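Local coordinates for protein GTP-sensing transcriptional pleiotropic repressor CodY (Clostridioides difficile, PDB 5N0L) that binds isoleucine in its GAF domain and probably represses transcription in response to nutrient supply and GTP, at residues 43-47 with 63-67; 112-118 with 129-135. One frame throughout, in Å; residues are numbered along the deposited sequence.

Overall arrangement
Both contacts build the isoleucine pocket of the GAF domain, from different sides. Contact 2 is the larger and the more regular: two neighbouring strands of the five-stranded antiparallel sheet, zipped by backbone bonds, mostly buried. Contact 1 is small and only partly buried; strand 43-47 meets a loop, and its polar groups chiefly bind the ligand, with one hydrogen bond, S65 N to Y45 OH, crossing between the segments. The two share the sheet, since strand 43-48 lies beside strand 125-134 and V47 O takes a probable hydrogen bond from T129 N. They also meet at the ligand's carboxylate end, where D63 of contact 1 pairs with K113 and Y135 of contact 2.

Contact 1 (43-47 with 63-67); sequences NVYVV and DSSVI. With ILE (isoleucine), chain G.
Y45 reaches from strand 43-47 to the loop 63-67 with its phenol end, and its OH is the crossing point of the contact. S65 N donates to it at 3.3 Å, a long bond bent to 150° that comes obliquely to the ring. The same OH donates to the ligand carboxylate, OH to OXT of isoleucine being 2.6 Å, with OXT at the ring edge. N43 grips this oxygen too: with CG beside the backbone N (chi1 -76°), ND2 comes within 2.8 Å of OXT and its N-H points almost straight at it (176°). OD1 accepts from D60 N, which fixes the amide's rotation. F77 meets the Y45 ring edge-to-face on this packed side.

This is the amino-acid pocket of a GAF domain. N43 and Y45 of the strand bind the carboxylate, which K113 also reaches; the ligand N donates to D63 O and to S65 OG of the loop, each 2.7 Å away, and E107 adds a further hydrogen bond to the ligand. The D63 carboxylate turns to Y135 and K113.

Away from the ligand the fit is looser, between partly exposed residues of the loop and the tyrosine. V66 sets CG2 at the edge of the Y45 ring, 3.9 Å from CE2. S64 folds its hydroxyl back into an ST turn, OG accepting from V66 N at 3.1 Å.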
loop_
_atom_site.group_PDB
_atom_site.type_symbol
_atom_site.label_atom_id
_atom_site.label_comp_id
_atom_site.label_asym_id
_atom_site.label_seq_id
_atom_site.Cartn_x
_atom_site.Cartn_y
_atom_site.Cartn_z
ATOM N N ASN A 43 -17.166 -28.583 3.368
ATOM C CA ASN A 43 -15.977 -28.217 2.445
ATOM C C ASN A 43 -16.193 -26.816 1.987
ATOM O O ASN A 43 -17.273 -26.505 1.531
ATOM C CB ASN A 43 -15.996 -29.175 1.249
ATOM C CG ASN A 43 -15.475 -30.577 1.577
ATOM O OD1 ASN A 43 -15.055 -30.865 2.725
ATOM N ND2 ASN A 43 -15.435 -31.474 0.523
ATOM N N VAL A 44 -15.166 -25.977 2.053
ATOM C CA VAL A 44 -15.190 -24.608 1.656
ATOM C C VAL A 44 -14.012 -24.362 0.640
ATOM O O VAL A 44 -12.853 -24.644 0.998
ATOM C CB VAL A 44 -14.910 -23.746 2.857
ATOM C CG1 VAL A 44 -14.961 -22.296 2.601
ATOM C CG2 VAL A 44 -15.977 -24.125 3.986
ATOM N N TYR A 45 -14.391 -23.804 -0.448
ATOM C CA TYR A 45 -13.410 -23.328 -1.469
ATOM C C TYR A 45 -13.555 -21.873 -1.756
ATOM O O TYR A 45 -14.681 -21.396 -2.077
ATOM C CB TYR A 45 -13.645 -24.115 -2.700
ATOM C CG TYR A 45 -13.738 -25.579 -2.628
ATOM C CD1 TYR A 45 -14.980 -26.256 -2.333
ATOM C CD2 TYR A 45 -12.672 -26.426 -2.899
ATOM C CE1 TYR A 45 -15.121 -27.560 -2.307
ATOM C CE2 TYR A 45 -12.793 -27.785 -2.883
ATOM C CZ TYR A 45 -13.988 -28.408 -2.622
ATOM O OH TYR A 45 -14.150 -29.773 -2.609
ATOM N N VAL A 46 -12.451 -21.107 -1.598
ATOM C CA VAL A 46 -12.422 -19.728 -2.003
ATOM C C VAL A 46 -11.648 -19.741 -3.326
ATOM O O VAL A 46 -10.474 -20.059 -3.257
ATOM C CB VAL A 46 -11.712 -18.918 -0.982
ATOM C CG1 VAL A 46 -11.591 -17.507 -1.383
ATOM C CG2 VAL A 46 -12.482 -18.958 0.387
ATOM N N VAL A 47 -12.300 -19.365 -4.405
ATOM C CA VAL A 47 -11.770 -19.600 -5.732
ATOM C C VAL A 47 -11.727 -18.279 -6.487
ATOM O O VAL A 47 -12.747 -17.575 -6.648
ATOM C CB VAL A 47 -12.693 -20.585 -6.513
ATOM C CG1 VAL A 47 -11.991 -20.907 -7.866
ATOM C CG2 VAL A 47 -12.884 -21.894 -5.790
ATOM N N ASP A 63 -13.900 -35.873 -1.156
ATOM C CA ASP A 63 -14.672 -35.160 -2.127
ATOM C C ASP A 63 -14.067 -33.900 -2.700
ATOM O O ASP A 63 -14.726 -33.189 -3.452
ATOM C CB ASP A 63 -16.067 -34.711 -1.358
ATOM C CG ASP A 63 -16.857 -35.887 -0.868
ATOM O OD1 ASP A 63 -16.533 -37.045 -1.189
ATOM O OD2 ASP A 63 -17.923 -35.589 -0.193
ATOM N N SER A 64 -12.742 -33.658 -2.457
ATOM C CA SER A 64 -12.114 -32.424 -2.948
ATOM C C SER A 64 -12.138 -32.370 -4.447
ATOM O O SER A 64 -11.858 -33.379 -5.084
ATOM C CB SER A 64 -10.699 -32.334 -2.479
ATOM O OG SER A 64 -10.197 -31.145 -3.024
ATOM N N SER A 65 -12.486 -31.238 -4.995
ATOM C CA SER A 65 -12.401 -31.014 -6.459
ATOM C C SER A 65 -11.111 -30.246 -6.854
ATOM O O SER A 65 -11.036 -29.751 -7.949
ATOM C CB SER A 65 -13.618 -30.253 -6.994
ATOM O OG SER A 65 -14.724 -31.122 -6.985
ATOM N N VAL A 66 -10.242 -30.034 -5.893
ATOM C CA VAL A 66 -8.982 -29.295 -6.123
ATOM C C VAL A 66 -8.105 -30.191 -6.964
ATOM O O VAL A 66 -8.027 -31.402 -6.805
ATOM C CB VAL A 66 -8.238 -28.939 -4.844
ATOM C CG1 VAL A 66 -6.990 -28.171 -5.158
ATOM C CG2 VAL A 66 -9.012 -27.965 -3.915
ATOM N N ILE A 67 -7.509 -29.543 -7.947
ATOM C CA ILE A 67 -6.476 -30.250 -8.762
ATOM C C ILE A 67 -5.251 -29.451 -8.709
ATOM O O ILE A 67 -5.298 -28.266 -8.554
ATOM C CB ILE A 67 -6.969 -30.565 -10.153
ATOM C CG1 ILE A 67 -7.409 -29.347 -10.875
ATOM C CG2 ILE A 67 -8.075 -31.619 -10.176
ATOM C CD1 ILE A 67 -7.696 -29.629 -12.333
HETATM N N ILE G . -16.489 -31.911 -5.095
HETATM C CA ILE G . -16.879 -30.728 -4.270
HETATM C C ILE G . -17.137 -31.163 -2.850
HETATM O O ILE G . -17.899 -32.106 -2.652
HETATM C CB ILE G . -18.085 -30.043 -4.877
HETATM C CG1 ILE G . -17.691 -29.456 -6.240
HETATM C CG2 ILE G . -18.509 -28.885 -4.038
HETATM C CD1 ILE G . -16.885 -28.171 -6.186
HETATM O OXT ILE G . -16.503 -30.616 -1.973
#

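Contact 2 (112-118 with 129-135); sequences QKYTTVV and TLVLSRY. With ILE (isoleucine), chain G.
T115 and S133 face each other as a non-hydrogen-bonded pair, and their hydroxyls close the gap: OG1 and OG are 3.0 Å apart in a hydrogen bond whose donor may be either. S133 OG stands anti to the backbone N (chi1 -176°), which brings it alongside T115. Six backbone hydrogen bonds join strands 114-118 and 129-134, in the pairs Y114 with R134, T116 with L132 and V118 with L130; the straightest, from L130 N to V118 O, is 2.8 Å long at 179°. The strands run antiparallel, 169° between directions.

Polar groups gather where the hairpin meets the ligand. K113 NZ donates to isoleucine O at 2.7 Å and to a water that bridges to S133 O. K113 CG lies over one face of the Y135 ring, offset toward the rim, 3.7 Å from the centroid in a CH-pi contact; beyond CG the lysine chain bends and carries CE past S133 OG and NZ on to the ligand. K113 NZ and Y135 OH both reach D63 OD2.

Apolar contacts line both faces. On the pocket side V131 CG1 touches T115 CG2 at 3.9 Å and lies 4.0 Å from the ligand's CG2, while S133 CB is 3.6 Å from that methyl. On the other, V118 CB meets L130 CB and V118 CG2 meets L132 CD1.

T115, V117, V131 and S133 share the pocket face of the sheet; on the reverse face T116, V118 and L132 pack on helix 141-158. Strand 43-48 adjoins 129-134, and strand 92-95 adjoins 114-118, placing this hairpin inside the five-stranded sheet.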
loop_
_atom_site.group_PDB
_atom_site.type_symbol
_atom_site.label_atom_id
_atom_site.label_comp_id
_atom_site.label_asym_id
_atom_site.label_seq_id
_atom_site.Cartn_x
_atom_site.Cartn_y
_atom_site.Cartn_z
ATOM N N GLN A 112 -25.804 -36.548 -3.386
ATOM C CA GLN A 112 -26.613 -36.345 -2.113
ATOM C C GLN A 112 -26.179 -35.108 -1.322
ATOM O O GLN A 112 -26.763 -34.704 -0.351
ATOM C CB GLN A 112 -26.627 -37.551 -1.179
ATOM C CG GLN A 112 -26.177 -38.882 -1.699
ATOM C CD GLN A 112 -24.680 -39.070 -1.473
ATOM O OE1 GLN A 112 -24.285 -39.598 -0.397
ATOM N NE2 GLN A 112 -23.827 -38.620 -2.467
ATOM N N LYS A 113 -25.149 -34.434 -1.732
ATOM C CA LYS A 113 -24.685 -33.260 -1.046
ATOM C C LYS A 113 -25.499 -31.996 -1.397
ATOM O O LYS A 113 -26.212 -31.948 -2.382
ATOM C CB LYS A 113 -23.206 -32.999 -1.444
ATOM C CG LYS A 113 -22.375 -34.169 -0.946
ATOM C CD LYS A 113 -20.888 -33.943 -1.190
ATOM C CE LYS A 113 -20.303 -33.053 -0.165
ATOM N NZ LYS A 113 -18.802 -32.879 -0.225
ATOM N N TYR A 114 -25.429 -31.034 -0.485
ATOM C CA TYR A 114 -25.966 -29.712 -0.699
ATOM C C TYR A 114 -24.808 -28.806 -0.921
ATOM O O TYR A 114 -23.912 -28.769 -0.080
ATOM C CB TYR A 114 -26.708 -29.210 0.571
ATOM C CG TYR A 114 -27.922 -30.118 0.908
ATOM C CD1 TYR A 114 -29.150 -29.857 0.332
ATOM C CD2 TYR A 114 -27.810 -31.174 1.765
ATOM C CE1 TYR A 114 -30.236 -30.680 0.609
ATOM C CE2 TYR A 114 -28.900 -32.014 2.073
ATOM C CZ TYR A 114 -30.112 -31.767 1.456
ATOM O OH TYR A 114 -31.240 -32.547 1.808
ATOM N N THR A 115 -24.878 -28.074 -2.000
ATOM C CA THR A 115 -23.824 -27.121 -2.346
ATOM C C THR A 115 -24.381 -25.707 -2.581
ATOM O O THR A 115 -25.391 -25.530 -3.299
ATOM C CB THR A 115 -23.092 -27.648 -3.621
ATOM O OG1 THR A 115 -22.519 -28.924 -3.289
ATOM C CG2 THR A 115 -21.973 -26.571 -4.006
ATOM N N THR A 116 -23.775 -24.732 -1.934
ATOM C CA THR A 116 -24.071 -23.360 -2.112
ATOM C C THR A 116 -22.903 -22.616 -2.783
ATOM O O THR A 116 -21.738 -22.781 -2.363
ATOM C CB THR A 116 -24.440 -22.762 -0.765
ATOM O OG1 THR A 116 -25.719 -23.378 -0.362
ATOM C CG2 THR A 116 -24.577 -21.234 -0.814
ATOM N N VAL A 117 -23.240 -21.815 -3.751
ATOM C CA VAL A 117 -22.250 -21.050 -4.574
ATOM C C VAL A 117 -22.542 -19.566 -4.495
ATOM O O VAL A 117 -23.674 -19.063 -4.860
ATOM C CB VAL A 117 -22.274 -21.547 -6.013
ATOM C CG1 VAL A 117 -21.156 -20.835 -6.835
ATOM C CG2 VAL A 117 -22.161 -23.076 -6.092
ATOM N N VAL A 118 -21.569 -18.876 -3.908
ATOM C CA VAL A 118 -21.696 -17.459 -3.617
ATOM C C VAL A 118 -20.696 -16.662 -4.424
ATOM O O VAL A 118 -19.464 -16.835 -4.175
ATOM C CB VAL A 118 -21.507 -17.140 -2.152
ATOM C CG1 VAL A 118 -21.767 -15.649 -1.890
ATOM C CG2 VAL A 118 -22.409 -18.056 -1.310
ATOM N N THR A 129 -15.325 -16.798 -6.334
ATOM C CA THR A 129 -16.495 -17.601 -5.892
ATOM C C THR A 129 -16.191 -18.317 -4.636
ATOM O O THR A 129 -15.126 -18.810 -4.392
ATOM C CB THR A 129 -16.900 -18.603 -7.026
ATOM O OG1 THR A 129 -17.039 -17.935 -8.287
ATOM C CG2 THR A 129 -18.241 -19.285 -6.784
ATOM N N LEU A 130 -17.190 -18.333 -3.713
ATOM C CA LEU A 130 -17.107 -19.081 -2.508
ATOM C C LEU A 130 -18.054 -20.276 -2.733
ATOM O O LEU A 130 -19.232 -20.098 -3.100
ATOM C CB LEU A 130 -17.538 -18.214 -1.305
ATOM C CG LEU A 130 -17.596 -18.927 -0.007
ATOM C CD1 LEU A 130 -16.305 -19.311 0.665
ATOM C CD2 LEU A 130 -18.348 -18.011 1.041
ATOM N N VAL A 131 -17.557 -21.473 -2.534
ATOM C CA VAL A 131 -18.267 -22.743 -2.707
ATOM C C VAL A 131 -18.253 -23.511 -1.403
ATOM O O VAL A 131 -17.236 -23.672 -0.696
ATOM C CB VAL A 131 -17.658 -23.616 -3.836
ATOM C CG1 VAL A 131 -18.461 -24.880 -3.980
ATOM C CG2 VAL A 131 -17.646 -22.877 -5.139
ATOM N N LEU A 132 -19.483 -23.881 -0.925
ATOM C CA LEU A 132 -19.636 -24.512 0.338
ATOM C C LEU A 132 -20.459 -25.751 0.109
ATOM O O LEU A 132 -21.401 -25.716 -0.677
ATOM C CB LEU A 132 -20.391 -23.626 1.349
ATOM C CG LEU A 132 -19.705 -22.290 1.569
ATOM C CD1 LEU A 132 -20.687 -21.217 1.279
ATOM C CD2 LEU A 132 -19.143 -22.088 2.934
ATOM N N SER A 133 -20.029 -26.865 0.698
ATOM C CA SER A 133 -20.662 -28.141 0.416
ATOM C C SER A 133 -20.654 -29.103 1.561
ATOM O O SER A 133 -19.695 -29.183 2.275
ATOM C CB SER A 133 -20.044 -28.765 -0.801
ATOM O OG SER A 133 -20.648 -29.974 -1.209
ATOM N N ARG A 134 -21.805 -29.784 1.830
ATOM C CA ARG A 134 -21.883 -30.685 2.944
ATOM C C ARG A 134 -22.995 -31.727 2.724
ATOM O O ARG A 134 -23.884 -31.584 1.862
ATOM C CB ARG A 134 -22.066 -29.919 4.274
ATOM C CG ARG A 134 -23.511 -29.337 4.342
ATOM C CD ARG A 134 -23.565 -28.469 5.542
ATOM N NE ARG A 134 -24.949 -27.916 5.807
ATOM C CZ ARG A 134 -25.172 -26.935 6.663
ATOM N NH1 ARG A 134 -24.220 -26.385 7.392
ATOM N NH2 ARG A 134 -26.502 -26.546 6.891
ATOM N N TYR A 135 -22.906 -32.784 3.460
ATOM C CA TYR A 135 -23.871 -33.881 3.417
ATOM C C TYR A 135 -25.011 -33.490 4.431
ATOM O O TYR A 135 -24.827 -32.656 5.289
ATOM C CB TYR A 135 -23.317 -35.192 3.920
ATOM C CG TYR A 135 -22.255 -35.817 2.876
ATOM C CD1 TYR A 135 -22.721 -36.517 1.822
ATOM C CD2 TYR A 135 -20.943 -35.588 3.027
ATOM C CE1 TYR A 135 -21.901 -37.044 0.836
ATOM C CE2 TYR A 135 -20.072 -36.134 2.091
ATOM C CZ TYR A 135 -20.550 -36.812 0.998
ATOM O OH TYR A 135 -19.688 -37.336 0.026
HETATM N N ILE G . -16.489 -31.911 -5.095
HETATM C CA ILE G . -16.879 -30.728 -4.270
HETATM C C ILE G . -17.137 -31.163 -2.850
HETATM O O ILE G . -17.899 -32.106 -2.652
HETATM C CB ILE G . -18.085 -30.043 -4.877
HETATM C CG1 ILE G . -17.691 -29.456 -6.240
HETATM C CG2 ILE G . -18.509 -28.885 -4.038
HETATM C CD1 ILE G . -16.885 -28.171 -6.186
HETATM O OXT ILE G . -16.503 -30.616 -1.973
HETATM O O HOH W 1 -18.347 -31.663 2.259
#